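Local coordinates for DNA ligase (Archaeoglobus fulgidus, PDB 3GDE), which probably seals nicks in double-stranded DNA during replication, recombination and repair, using ATP to join a 3'-hydroxyl to a 5'-phosphate, at residues A[267-272]-A[279-284]; A[311-316]-A[529-534]; A[45-48]-A[54-57]; A[348-353]-A[409-414]; A[60-65]-A[160-165]. All blocks are in the same frame, centred on the assembly; numbering follows the deposited sequence.

Interaction 1: residues A[267-272]-A[279-284]. With PO4 (phosphate ion), chain B.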
# COMPACT_ATOMS: atom_id res chain seq x y z
N VAL A 267 -10.41 -6.51 19.35
CA VAL A 267 -9.22 -5.77 18.97
C VAL A 267 -9.02 -5.94 17.47
O VAL A 267 -9.19 -7.04 16.94
CB VAL A 267 -7.96 -6.31 19.71
CG1 VAL A 267 -6.67 -5.63 19.23
CG2 VAL A 267 -8.10 -6.16 21.23
N THR A 268 -8.70 -4.85 16.78
CA THR A 268 -8.07 -4.92 15.46
C THR A 268 -6.71 -4.23 15.49
O THR A 268 -6.53 -3.20 16.14
CB THR A 268 -8.92 -4.30 14.32
OG1 THR A 268 -9.39 -3.01 14.73
CG2 THR A 268 -10.10 -5.20 13.94
N ILE A 269 -5.76 -4.82 14.77
CA ILE A 269 -4.41 -4.26 14.64
C ILE A 269 -4.09 -4.09 13.16
O ILE A 269 -4.21 -5.02 12.37
CB ILE A 269 -3.34 -5.17 15.32
CG1 ILE A 269 -3.70 -5.45 16.79
CG2 ILE A 269 -1.93 -4.53 15.21
CD1 ILE A 269 -2.81 -6.47 17.46
N TYR A 270 -3.71 -2.87 12.80
CA TYR A 270 -3.29 -2.55 11.45
C TYR A 270 -1.80 -2.24 11.40
O TYR A 270 -1.25 -1.62 12.31
CB TYR A 270 -4.09 -1.37 10.90
CG TYR A 270 -5.56 -1.67 10.78
CD1 TYR A 270 -6.05 -2.38 9.69
CD2 TYR A 270 -6.45 -1.27 11.77
CE1 TYR A 270 -7.41 -2.68 9.58
CE2 TYR A 270 -7.81 -1.56 11.67
CZ TYR A 270 -8.28 -2.26 10.57
OH TYR A 270 -9.62 -2.55 10.46
N SER A 271 -1.15 -2.68 10.33
CA SER A 271 0.27 -2.41 10.13
C SER A 271 0.49 -1.01 9.53
O SER A 271 -0.45 -0.24 9.37
CB SER A 271 0.87 -3.49 9.23
OG SER A 271 0.32 -3.42 7.93
N ARG A 272 1.75 -0.70 9.23
CA ARG A 272 2.15 0.59 8.65
C ARG A 272 1.41 0.88 7.35
O ARG A 272 1.00 2.01 7.11
CB ARG A 272 3.69 0.63 8.48
CG ARG A 272 4.32 1.60 7.48
CD ARG A 272 4.27 3.09 7.85
NE ARG A 272 3.29 3.71 6.98
CZ ARG A 272 3.55 4.53 5.96
NH1 ARG A 272 4.78 4.93 5.67
NH2 ARG A 272 2.53 4.97 5.25
N ASN A 279 -5.12 -11.33 13.47
CA ASN A 279 -5.08 -12.78 13.66
C ASN A 279 -3.65 -13.33 13.74
O ASN A 279 -3.43 -14.42 14.27
CB ASN A 279 -5.86 -13.50 12.54
CG ASN A 279 -7.33 -13.15 12.55
OD1 ASN A 279 -7.88 -12.72 13.56
ND2 ASN A 279 -7.98 -13.31 11.40
N ALA A 280 -2.70 -12.56 13.23
CA ALA A 280 -1.29 -12.92 13.30
C ALA A 280 -0.70 -12.61 14.68
O ALA A 280 0.35 -13.14 15.04
CB ALA A 280 -0.49 -12.22 12.20
N LEU A 281 -1.39 -11.78 15.45
CA LEU A 281 -0.88 -11.33 16.75
C LEU A 281 -1.77 -11.66 17.96
O LEU A 281 -2.11 -10.75 18.74
CB LEU A 281 -0.57 -9.82 16.71
CG LEU A 281 0.25 -9.21 15.55
CD1 LEU A 281 0.42 -7.72 15.75
CD2 LEU A 281 1.60 -9.91 15.36
N PRO A 282 -2.13 -12.95 18.15
CA PRO A 282 -2.93 -13.28 19.33
C PRO A 282 -2.26 -12.88 20.65
O PRO A 282 -2.95 -12.44 21.58
CB PRO A 282 -3.08 -14.81 19.24
CG PRO A 282 -2.01 -15.26 18.31
CD PRO A 282 -1.85 -14.14 17.33
N ASP A 283 -0.93 -13.00 20.71
CA ASP A 283 -0.17 -12.63 21.90
C ASP A 283 -0.32 -11.15 22.27
O ASP A 283 -0.59 -10.82 23.43
CB ASP A 283 1.30 -13.02 21.77
CG ASP A 283 1.96 -12.52 20.49
OD1 ASP A 283 3.20 -12.37 20.49
OD2 ASP A 283 1.27 -12.28 19.48
N ILE A 284 -0.16 -10.27 21.28
CA ILE A 284 -0.30 -8.83 21.50
C ILE A 284 -1.78 -8.47 21.75
O ILE A 284 -2.08 -7.68 22.64
CB ILE A 284 0.33 -8.00 20.34
CG1 ILE A 284 1.86 -8.21 20.28
CG2 ILE A 284 -0.01 -6.52 20.45
CD1 ILE A 284 2.63 -7.90 21.60
P PO4 B . 8.02 5.64 7.01
O1 PO4 B . 7.15 4.81 7.93
O2 PO4 B . 8.27 6.96 7.70
O3 PO4 B . 9.35 4.96 6.77
O4 PO4 B . 7.30 5.86 5.71
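I269 on strand 268-271 packs against L281 and I284 in a small, buried, wholly apolar contact, where the chain turns from that strand into helix 282-291 of the adenylation domain. L281 is the N-cap residue. Its CD1 lies 3.9 Å from I269 CD1 and almost as near to I269 CG2, so one leucine methyl meets both branches of the isoleucine. I269 CG1 sits beside its backbone N (chi1 -54°) and the chain runs on straight, carrying CD1 far enough to reach I284 CG2 at 4.1 Å. Both pairs cross at about a right angle. V285 also packs on I269, and L335 of strand 335-342 backs L281 and I284. Beyond the strand, R272, a predicted ATP-binding residue, meets a phosphate ion that K420 and R414 also hold: phosphate O4 lies at the guanidinium edge, 2.7 Å from R272 NH1, and the hydrogen bond from NH1 to O1 is weak. Helix laid on strand beside an arginine-lined anion pocket fits the nucleotide-binding domain of ATP-dependent ligases.

Interaction 2: residues A[311-316]-A[529-534]. With PO4 (phosphate ion), chain D.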
# COMPACT_ATOMS: atom_id res chain seq x y z
N MET A 311 15.29 -7.86 18.83
CA MET A 311 15.52 -8.51 17.55
C MET A 311 15.15 -7.55 16.41
O MET A 311 14.37 -6.62 16.62
CB MET A 311 14.72 -9.81 17.46
CG MET A 311 15.15 -10.84 18.49
SD MET A 311 16.80 -11.49 18.13
CE MET A 311 17.40 -11.83 19.78
N PRO A 312 15.70 -7.78 15.20
CA PRO A 312 15.47 -6.84 14.09
C PRO A 312 14.03 -6.91 13.55
O PRO A 312 13.36 -7.93 13.71
CB PRO A 312 16.49 -7.28 13.04
CG PRO A 312 16.64 -8.74 13.27
CD PRO A 312 16.54 -8.92 14.77
N PHE A 313 13.59 -5.84 12.90
CA PHE A 313 12.17 -5.68 12.54
C PHE A 313 11.59 -6.73 11.59
O PHE A 313 10.40 -6.99 11.62
CB PHE A 313 11.90 -4.27 11.98
CG PHE A 313 12.30 -4.09 10.56
CD1 PHE A 313 11.35 -4.14 9.55
CD2 PHE A 313 13.64 -3.88 10.21
CE1 PHE A 313 11.71 -3.99 8.21
CE2 PHE A 313 14.01 -3.73 8.88
CZ PHE A 313 13.04 -3.78 7.88
N GLN A 314 12.44 -7.32 10.74
CA GLN A 314 11.95 -8.31 9.78
C GLN A 314 11.46 -9.59 10.47
O GLN A 314 10.75 -10.39 9.87
CB GLN A 314 12.99 -8.62 8.69
CG GLN A 314 14.19 -9.49 9.13
CD GLN A 314 15.36 -8.68 9.70
OE1 GLN A 314 16.41 -9.24 9.96
NE2 GLN A 314 15.17 -7.38 9.89
N HIS A 315 11.85 -9.76 11.74
CA HIS A 315 11.29 -10.80 12.59
C HIS A 315 9.82 -10.52 12.91
O HIS A 315 9.01 -11.45 12.89
CB HIS A 315 12.12 -10.94 13.88
CG HIS A 315 13.44 -11.60 13.68
ND1 HIS A 315 13.95 -12.53 14.56
CD2 HIS A 315 14.37 -11.48 12.70
CE1 HIS A 315 15.13 -12.95 14.14
NE2 HIS A 315 15.41 -12.32 13.01
N VAL A 316 9.48 -9.27 13.20
CA VAL A 316 8.07 -8.88 13.36
C VAL A 316 7.31 -9.11 12.04
O VAL A 316 6.17 -9.58 12.06
CB VAL A 316 7.89 -7.40 13.82
CG1 VAL A 316 6.41 -7.09 14.01
CG2 VAL A 316 8.66 -7.11 15.11
N ARG A 529 15.86 -7.23 1.12
CA ARG A 529 14.87 -8.31 1.09
C ARG A 529 13.64 -7.97 0.23
O ARG A 529 13.37 -6.81 -0.08
CB ARG A 529 14.39 -8.66 2.50
CG ARG A 529 13.65 -7.54 3.21
CD ARG A 529 13.47 -7.89 4.67
NE ARG A 529 14.01 -6.83 5.51
CZ ARG A 529 15.19 -6.86 6.13
NH1 ARG A 529 15.98 -7.92 6.07
NH2 ARG A 529 15.56 -5.82 6.84
N LEU A 530 12.90 -9.02 -0.13
CA LEU A 530 11.60 -8.88 -0.77
C LEU A 530 10.60 -8.39 0.27
O LEU A 530 10.53 -8.92 1.36
CB LEU A 530 11.15 -10.25 -1.33
CG LEU A 530 9.76 -10.43 -1.95
CD1 LEU A 530 9.63 -9.74 -3.32
CD2 LEU A 530 9.47 -11.92 -2.09
N ARG A 531 9.81 -7.38 -0.07
CA ARG A 531 8.78 -6.90 0.86
C ARG A 531 7.37 -7.34 0.44
O ARG A 531 6.67 -6.65 -0.30
CB ARG A 531 8.89 -5.39 1.09
CG ARG A 531 10.22 -4.96 1.72
CD ARG A 531 10.39 -5.48 3.17
NE ARG A 531 9.42 -4.86 4.07
CZ ARG A 531 9.63 -3.73 4.75
NH1 ARG A 531 10.80 -3.10 4.68
NH2 ARG A 531 8.67 -3.26 5.53
N ASP A 532 6.97 -8.51 0.93
CA ASP A 532 5.61 -9.02 0.71
C ASP A 532 4.56 -8.19 1.43
O ASP A 532 3.41 -8.14 1.00
CB ASP A 532 5.50 -10.49 1.14
CG ASP A 532 6.12 -11.44 0.14
OD1 ASP A 532 6.09 -11.13 -1.08
OD2 ASP A 532 6.63 -12.51 0.57
N ASP A 533 4.97 -7.53 2.51
CA ASP A 533 4.08 -6.64 3.27
C ASP A 533 3.70 -5.36 2.50
O ASP A 533 2.93 -4.53 3.00
CB ASP A 533 4.71 -6.29 4.63
CG ASP A 533 6.08 -5.61 4.50
OD1 ASP A 533 6.96 -6.17 3.80
OD2 ASP A 533 6.27 -4.53 5.11
N LYS A 534 4.25 -5.21 1.29
CA LYS A 534 4.10 -3.99 0.51
C LYS A 534 3.59 -4.25 -0.92
O LYS A 534 4.23 -4.96 -1.70
CB LYS A 534 5.41 -3.20 0.45
CG LYS A 534 5.92 -2.73 1.80
CD LYS A 534 7.00 -1.71 1.64
CE LYS A 534 7.40 -1.10 2.97
NZ LYS A 534 8.56 -0.17 2.82
P PO4 D . 9.92 0.22 6.35
O1 PO4 D . 9.06 -0.84 6.99
O2 PO4 D . 10.55 1.08 7.44
O3 PO4 D . 11.03 -0.43 5.56
O4 PO4 D . 9.07 1.09 5.45
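Q314 and R529 form the tight part of this contact between the adenylation domain and the OB-fold domain. The Q314 amide stacks on one face of the R529 guanidinium, the planes 15° apart, with Q314 CB 3.7 Å above the guanidinium plane and over its centre. The bend at Q314 chi2 (-88°) lays the amide flat there. Q314 NE2 and R529 NH2 are 3.4 Å apart, but both are donors and no bond joins them. F313 fills in alongside, its CE2 3.3 Å from R529 NH2.

The fit is looser toward R531, whose NH1 comes to the F313 ring edge, 3.8 Å from CE1, and beyond it lies an anion pocket. R531 grips D533 side-on, NE to OD1 and NH2 to OD2 (2.7 Å), using the syn lone pair of each oxygen; NH1 and NH2 then reach O3 and O1 of a phosphate ion, and K534 NZ takes O4 at 3.0 Å. E504 pairs with both arginines, and R529 NH1 salt-bridges a second phosphate.

No hydrogen bond crosses between the two segments, so they meet by stacking and van der Waals packing, consistent with the closed conformation, with acids and phosphates probably balancing the arginine charge.

Interaction 3: residues A[45-48]-A[54-57]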
# COMPACT_ATOMS: atom_id res chain seq x y z
N VAL A 45 -17.10 2.39 -9.22
CA VAL A 45 -16.32 3.08 -10.26
C VAL A 45 -15.08 3.77 -9.67
O VAL A 45 -14.00 3.73 -10.27
CB VAL A 45 -17.22 4.08 -11.08
CG1 VAL A 45 -16.38 5.07 -11.89
CG2 VAL A 45 -18.13 3.32 -12.00
N VAL A 46 -15.23 4.38 -8.49
CA VAL A 46 -14.13 5.08 -7.85
C VAL A 46 -13.01 4.10 -7.46
O VAL A 46 -11.83 4.34 -7.76
CB VAL A 46 -14.59 5.96 -6.65
CG1 VAL A 46 -13.40 6.46 -5.85
CG2 VAL A 46 -15.42 7.14 -7.15
N LEU A 47 -13.40 2.99 -6.83
CA LEU A 47 -12.46 1.91 -6.56
C LEU A 47 -11.85 1.36 -7.85
O LEU A 47 -10.64 1.43 -8.03
CB LEU A 47 -13.12 0.79 -5.74
CG LEU A 47 -12.91 0.90 -4.23
CD1 LEU A 47 -13.64 2.10 -3.64
CD2 LEU A 47 -13.31 -0.39 -3.50
N PHE A 48 -12.70 0.87 -8.75
CA PHE A 48 -12.25 0.21 -9.98
C PHE A 48 -11.27 1.02 -10.83
O PHE A 48 -10.31 0.47 -11.36
CB PHE A 48 -13.44 -0.26 -10.84
CG PHE A 48 -14.28 -1.35 -10.19
CD1 PHE A 48 -13.96 -1.86 -8.94
CD2 PHE A 48 -15.37 -1.88 -10.86
CE1 PHE A 48 -14.73 -2.86 -8.35
CE2 PHE A 48 -16.14 -2.88 -10.29
CZ PHE A 48 -15.83 -3.37 -9.03
N TYR A 54 -11.03 -4.00 -3.37
CA TYR A 54 -11.23 -3.79 -1.94
C TYR A 54 -10.16 -2.84 -1.40
O TYR A 54 -9.07 -2.79 -1.94
CB TYR A 54 -11.17 -5.12 -1.15
CG TYR A 54 -12.10 -6.18 -1.70
CD1 TYR A 54 -13.48 -6.13 -1.44
CD2 TYR A 54 -11.61 -7.21 -2.51
CE1 TYR A 54 -14.33 -7.09 -1.96
CE2 TYR A 54 -12.46 -8.18 -3.04
CZ TYR A 54 -13.82 -8.11 -2.76
OH TYR A 54 -14.66 -9.06 -3.29
N PRO A 55 -10.49 -2.07 -0.34
CA PRO A 55 -9.45 -1.38 0.44
C PRO A 55 -8.47 -2.39 1.04
O PRO A 55 -8.86 -3.53 1.33
CB PRO A 55 -10.25 -0.70 1.54
CG PRO A 55 -11.62 -0.52 0.96
CD PRO A 55 -11.84 -1.76 0.16
N PRO A 56 -7.19 -2.01 1.20
CA PRO A 56 -6.19 -2.96 1.70
C PRO A 56 -6.45 -3.44 3.13
O PRO A 56 -6.11 -4.57 3.49
CB PRO A 56 -4.87 -2.17 1.62
CG PRO A 56 -5.29 -0.73 1.64
CD PRO A 56 -6.61 -0.68 0.93
N TRP A 57 -7.05 -2.58 3.94
CA TRP A 57 -7.35 -2.90 5.33
C TRP A 57 -8.55 -3.82 5.50
O TRP A 57 -8.73 -4.44 6.55
CB TRP A 57 -7.56 -1.61 6.11
CG TRP A 57 -8.64 -0.74 5.55
CD1 TRP A 57 -8.50 0.26 4.63
CD2 TRP A 57 -10.04 -0.78 5.90
NE1 TRP A 57 -9.72 0.84 4.38
CE2 TRP A 57 -10.68 0.23 5.14
CE3 TRP A 57 -10.80 -1.56 6.78
CZ2 TRP A 57 -12.06 0.47 5.23
CZ3 TRP A 57 -12.17 -1.32 6.87
CH2 TRP A 57 -12.78 -0.30 6.09
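Neither face of the Y54 phenol meets L47: the ring leaves the backbone on the far side, and what L47 touches is Y54's backbone N and the ring of P55. This is a helix folded back on by its own following loop, the last turns of helix 39-49 against 54-57, within the all-helical N-terminal DNA-binding domain. The Y54 ring, with its side chain no nearer than 5.7 Å to 45-48, packs instead on R121 and A128 of helix 117-129, and its hydroxyl is hydrogen-bonded to D125. The F48 ring also goes to helix 117-129, against V117 and R121, so the two aromatics share that helix without meeting each other. W57 turns its indole elsewhere again, resting on P225 with NE1 bonded to the carbonyl of N198.

What remains between the segments is slight but buried. L47 points at the loop, and D199 also touches it, while V46 beside it packs on helices 172-182 and 200-216. The backbone carbonyl of L47 receives a hydrogen bond from the hydroxyl of T50, just past the helix. The L47 and P55 side chains cross at about a right angle. Across the two segments a single methyl does the touching: L47 CD2 sits 4.3 Å from Y54 N and 4.2 Å from P55 CD.

Interaction 4: residues A[348-353]-A[409-414]. With PO4 (phosphate ion), chain B.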
# COMPACT_ATOMS: atom_id res chain seq x y z
N GLU A 348 -12.67 11.23 18.70
CA GLU A 348 -11.44 11.77 18.11
C GLU A 348 -10.71 12.63 19.12
O GLU A 348 -11.34 13.34 19.91
CB GLU A 348 -11.78 12.66 16.92
CG GLU A 348 -12.14 11.92 15.66
CD GLU A 348 -12.21 12.84 14.46
OE1 GLU A 348 -12.21 14.08 14.62
OE2 GLU A 348 -12.26 12.33 13.33
N CYS A 349 -9.37 12.56 19.10
CA CYS A 349 -8.53 13.40 19.96
C CYS A 349 -7.24 13.81 19.25
O CYS A 349 -6.30 14.32 19.88
CB CYS A 349 -8.26 12.72 21.31
SG CYS A 349 -7.22 11.24 21.27
N ILE A 350 -7.23 13.62 17.94
CA ILE A 350 -6.12 14.03 17.07
C ILE A 350 -5.93 15.54 16.96
O ILE A 350 -4.84 15.99 16.61
CB ILE A 350 -6.24 13.43 15.64
CG1 ILE A 350 -7.59 13.76 14.99
CG2 ILE A 350 -6.01 11.93 15.68
CD1 ILE A 350 -7.57 13.74 13.45
N ASP A 351 -6.97 16.32 17.28
CA ASP A 351 -6.87 17.78 17.22
C ASP A 351 -6.17 18.41 18.43
O ASP A 351 -5.78 19.58 18.37
CB ASP A 351 -8.25 18.44 17.01
CG ASP A 351 -8.82 18.20 15.61
OD1 ASP A 351 -8.07 17.79 14.70
OD2 ASP A 351 -10.03 18.44 15.42
N LEU A 352 -6.02 17.65 19.51
CA LEU A 352 -5.11 18.02 20.61
C LEU A 352 -3.72 18.11 19.93
O LEU A 352 -3.43 17.32 19.04
CB LEU A 352 -5.22 17.05 21.79
CG LEU A 352 -6.65 16.79 22.28
CD1 LEU A 352 -6.68 15.83 23.49
CD2 LEU A 352 -7.43 18.06 22.61
N PRO A 353 -2.81 18.97 20.41
CA PRO A 353 -1.86 19.04 21.47
C PRO A 353 -1.24 17.69 21.85
O PRO A 353 -1.83 16.91 22.59
CB PRO A 353 -2.60 19.86 22.52
CG PRO A 353 -3.22 21.00 21.55
CD PRO A 353 -3.14 20.37 20.08
N TYR A 409 -2.20 15.78 15.72
CA TYR A 409 -1.92 14.59 14.93
C TYR A 409 -2.59 14.74 13.57
O TYR A 409 -3.82 14.93 13.49
CB TYR A 409 -2.43 13.34 15.67
CG TYR A 409 -2.02 12.02 15.03
CD1 TYR A 409 -0.96 11.28 15.53
CD2 TYR A 409 -2.71 11.53 13.92
CE1 TYR A 409 -0.59 10.06 14.95
CE2 TYR A 409 -2.36 10.32 13.34
CZ TYR A 409 -1.30 9.59 13.85
OH TYR A 409 -0.94 8.40 13.26
N ILE A 410 -1.78 14.67 12.50
CA ILE A 410 -2.27 14.88 11.14
C ILE A 410 -2.16 13.61 10.27
O ILE A 410 -1.10 13.34 9.69
CB ILE A 410 -1.55 16.07 10.43
CG1 ILE A 410 -1.52 17.33 11.32
CG2 ILE A 410 -2.20 16.36 9.07
CD1 ILE A 410 -2.83 18.10 11.42
N PRO A 411 -3.26 12.84 10.18
CA PRO A 411 -3.27 11.59 9.43
C PRO A 411 -2.69 11.70 8.02
O PRO A 411 -3.04 12.61 7.25
CB PRO A 411 -4.76 11.22 9.38
CG PRO A 411 -5.30 11.79 10.64
CD PRO A 411 -4.58 13.11 10.79
N GLY A 412 -1.77 10.79 7.71
CA GLY A 412 -1.24 10.63 6.36
C GLY A 412 -0.21 11.65 5.91
O GLY A 412 0.27 11.58 4.79
N LYS A 413 0.13 12.58 6.80
CA LYS A 413 0.99 13.70 6.46
C LYS A 413 2.41 13.51 6.97
O LYS A 413 2.62 13.03 8.08
CB LYS A 413 0.39 14.99 7.02
CG LYS A 413 0.91 16.28 6.40
CD LYS A 413 0.33 16.53 4.99
CE LYS A 413 -1.20 16.67 4.99
NZ LYS A 413 -1.65 18.03 5.40
N ARG A 414 3.36 13.92 6.14
CA ARG A 414 4.79 13.85 6.43
C ARG A 414 5.40 15.26 6.47
O ARG A 414 6.06 15.71 5.54
CB ARG A 414 5.46 12.95 5.38
CG ARG A 414 6.99 12.93 5.37
CD ARG A 414 7.52 11.77 4.52
NE ARG A 414 8.12 10.81 5.42
CZ ARG A 414 7.86 9.51 5.49
NH1 ARG A 414 7.01 8.90 4.67
NH2 ARG A 414 8.51 8.82 6.40
P PO4 B . 8.02 5.64 7.01
O1 PO4 B . 7.15 4.81 7.93
O2 PO4 B . 8.27 6.96 7.70
O3 PO4 B . 9.35 4.96 6.77
O4 PO4 B . 7.30 5.86 5.71
O HOH W 1 -5.98 16.95 13.42
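I350 and Y409 lie obliquely across each other, holding two loops of the adenylation domain together. The isoleucine is spread over its partner by its torsion: with CG1 between the backbone N and the carbonyl carbon (chi1 55°), CG2 lies 3.8 Å from Y409 CD2, while CD1, on the other branch, reaches P411, 4.1 Å from its CD. The CB atoms of I350 and Y409 are also close. The backbones are bonded as well: Y409 N donates to I350 O at 2.8 Å, with an N-H...O angle of 156°.

Beside this, a water donates to D351 OD1 (2.6 Å) and to Y409 O (3.0 Å), bridging the loops a second time. The far end of the Y409 side chain leads away, and its hydroxyl is hydrogen-bonded to M229 N and D299 OD2. Each loop is shaped by a turn, type I from C349 to L352 and type II from I410 to K413, the latter with G412 at positive phi (77°). Past that turn R414, a predicted ATP-binding residue, donates from NH1 to O4 of a phosphate ion at 3.2 Å.

Around the contact, P411 rests on M195 and I196 of helix 187-197, and C349 and L352 lean on L360 of helix 354-364. The loop that carries Y409 and P411 leads straight into strand 414-415.

Interaction 5: residues A[60-65]-A[160-165]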
# COMPACT_ATOMS: atom_id res chain seq x y z
N ARG A 60 -11.13 -8.82 3.01
CA ARG A 60 -11.37 -9.42 1.69
C ARG A 60 -10.26 -9.14 0.67
O ARG A 60 -9.85 -8.00 0.48
CB ARG A 60 -12.73 -8.99 1.13
CG ARG A 60 -13.93 -9.57 1.87
CD ARG A 60 -15.23 -8.93 1.40
NE ARG A 60 -15.22 -7.49 1.65
CZ ARG A 60 -16.16 -6.64 1.24
NH1 ARG A 60 -17.21 -7.07 0.54
NH2 ARG A 60 -16.05 -5.35 1.53
N GLU A 61 -9.78 -10.21 0.03
CA GLU A 61 -8.87 -10.17 -1.11
C GLU A 61 -9.46 -11.09 -2.17
O GLU A 61 -10.01 -12.15 -1.83
CB GLU A 61 -7.51 -10.76 -0.72
CG GLU A 61 -6.49 -9.81 -0.14
CD GLU A 61 -5.16 -10.50 0.12
OE1 GLU A 61 -5.07 -11.26 1.13
OE2 GLU A 61 -4.20 -10.30 -0.68
N LEU A 62 -9.34 -10.73 -3.45
CA LEU A 62 -9.75 -11.61 -4.56
C LEU A 62 -9.00 -12.95 -4.54
O LEU A 62 -9.61 -14.01 -4.68
CB LEU A 62 -9.57 -10.95 -5.93
CG LEU A 62 -10.68 -10.14 -6.63
CD1 LEU A 62 -10.31 -9.92 -8.10
CD2 LEU A 62 -12.09 -10.76 -6.48
N GLY A 63 -7.67 -12.89 -4.39
CA GLY A 63 -6.84 -14.10 -4.38
C GLY A 63 -6.80 -14.77 -5.74
O GLY A 63 -6.78 -16.00 -5.84
N VAL A 64 -6.82 -13.95 -6.78
CA VAL A 64 -6.75 -14.43 -8.15
C VAL A 64 -5.41 -14.03 -8.78
O VAL A 64 -5.15 -12.85 -9.04
CB VAL A 64 -7.95 -13.90 -8.98
CG1 VAL A 64 -7.80 -14.26 -10.44
CG2 VAL A 64 -9.26 -14.47 -8.45
N GLY A 65 -4.56 -15.04 -8.98
CA GLY A 65 -3.28 -14.86 -9.66
C GLY A 65 -3.43 -14.99 -11.17
O GLY A 65 -4.44 -15.53 -11.67
N ARG A 160 -7.33 -6.16 -16.25
CA ARG A 160 -6.43 -5.15 -15.68
C ARG A 160 -6.79 -4.82 -14.23
O ARG A 160 -5.90 -4.55 -13.42
CB ARG A 160 -6.42 -3.89 -16.54
CG ARG A 160 -5.69 -4.08 -17.86
CD ARG A 160 -5.37 -2.77 -18.51
NE ARG A 160 -4.91 -2.92 -19.89
CZ ARG A 160 -4.78 -1.90 -20.73
NH1 ARG A 160 -5.07 -0.67 -20.33
NH2 ARG A 160 -4.37 -2.09 -21.98
N LEU A 161 -8.08 -4.87 -13.93
CA LEU A 161 -8.60 -4.63 -12.59
C LEU A 161 -8.14 -5.72 -11.62
O LEU A 161 -7.58 -5.40 -10.57
CB LEU A 161 -10.13 -4.50 -12.62
CG LEU A 161 -10.96 -4.27 -11.35
CD1 LEU A 161 -10.42 -3.11 -10.50
CD2 LEU A 161 -12.43 -4.02 -11.72
N ILE A 162 -8.34 -6.98 -11.99
CA ILE A 162 -7.85 -8.13 -11.22
C ILE A 162 -6.32 -8.08 -11.00
O ILE A 162 -5.83 -8.46 -9.93
CB ILE A 162 -8.24 -9.47 -11.90
CG1 ILE A 162 -9.77 -9.67 -11.87
CG2 ILE A 162 -7.51 -10.68 -11.23
CD1 ILE A 162 -10.27 -10.70 -12.84
N LEU A 163 -5.59 -7.62 -12.01
CA LEU A 163 -4.14 -7.47 -11.93
C LEU A 163 -3.71 -6.14 -11.27
O LEU A 163 -2.52 -5.88 -11.13
CB LEU A 163 -3.52 -7.59 -13.33
CG LEU A 163 -3.65 -9.00 -13.94
CD1 LEU A 163 -3.16 -9.04 -15.38
CD2 LEU A 163 -2.94 -10.05 -13.10
N ASN A 164 -4.70 -5.33 -10.89
CA ASN A 164 -4.48 -4.06 -10.18
C ASN A 164 -3.67 -2.97 -10.90
O ASN A 164 -3.22 -2.01 -10.25
CB ASN A 164 -3.93 -4.30 -8.76
CG ASN A 164 -4.82 -5.25 -7.91
OD1 ASN A 164 -4.29 -6.10 -7.18
ND2 ASN A 164 -6.15 -5.12 -8.02
N GLU A 165 -3.48 -3.09 -12.21
CA GLU A 165 -2.87 -2.03 -13.03
C GLU A 165 -3.71 -1.68 -14.27
O GLU A 165 -3.67 -2.38 -15.28
CB GLU A 165 -1.37 -2.28 -13.36
CG GLU A 165 -1.01 -3.21 -14.54
CD GLU A 165 0.31 -2.82 -15.31
OE1 GLU A 165 0.82 -1.67 -15.22
OE2 GLU A 165 0.81 -3.70 -16.05
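I162, in the last turn of helix 152-162, is the centre of this contact, and L62 and V64 from the loop before helix 66-77 close on it. Its two branches divide the work. CG1, held beside the backbone N (chi1 -66°), meets L62 CD1 at 3.8 Å, the two side chains crossing at about a right angle. CG2, anti to the backbone N, meets V64 CG1 at 3.7 Å and lies 3.9 Å from the V64 carbonyl oxygen; here the crossing is oblique. Both loop residues point at the helix, on either side of G63, whose positive phi (68°) marks the bend between them.

The helix stops immediately beyond I162. N164 takes up positive phi in a Schellman motif, its N bonding back to L161 O at 2.9 Å, with a weak second bond from E165 N to R160 O. Helix 117-129 completes the apolar cluster: F124 touches both L62 and I162, and I127 touches V64. L69 of helix 66-77 packs on V64 and I162, and G65 is the N-cap of that helix.

No hydrogen bond or charge pair joins the segments, so this joint of the DNA-binding domain depends on how the methyl groups fit, while the two backbone bonds of the Schellman motif end the helix.

How the interactions relate
Interactions 3 and 5 are neighbours in the DNA-binding domain, their centres 11 Å apart. F48 touches L161, Y54 lies against R60, and both contacts lean on helix 117-129; their chemistry is apolar. Interactions 1 and 3 are the buried contacts. Interaction 1, also apolar, belongs to the adenylation domain and reaches interaction 3 through Y270 packed on W57, a join between domains. Interactions 1 and 4 meet at one phosphate ion, held by R272 and R414. Interactions 2, 4 and 5 are partly buried, and 2 and 4 are more polar: interaction 4 adds a backbone bond and a water bridge, whereas interaction 2 stacks a glutamine amide on an arginine where adenylation and OB-fold domains close and holds a phosphate of its own.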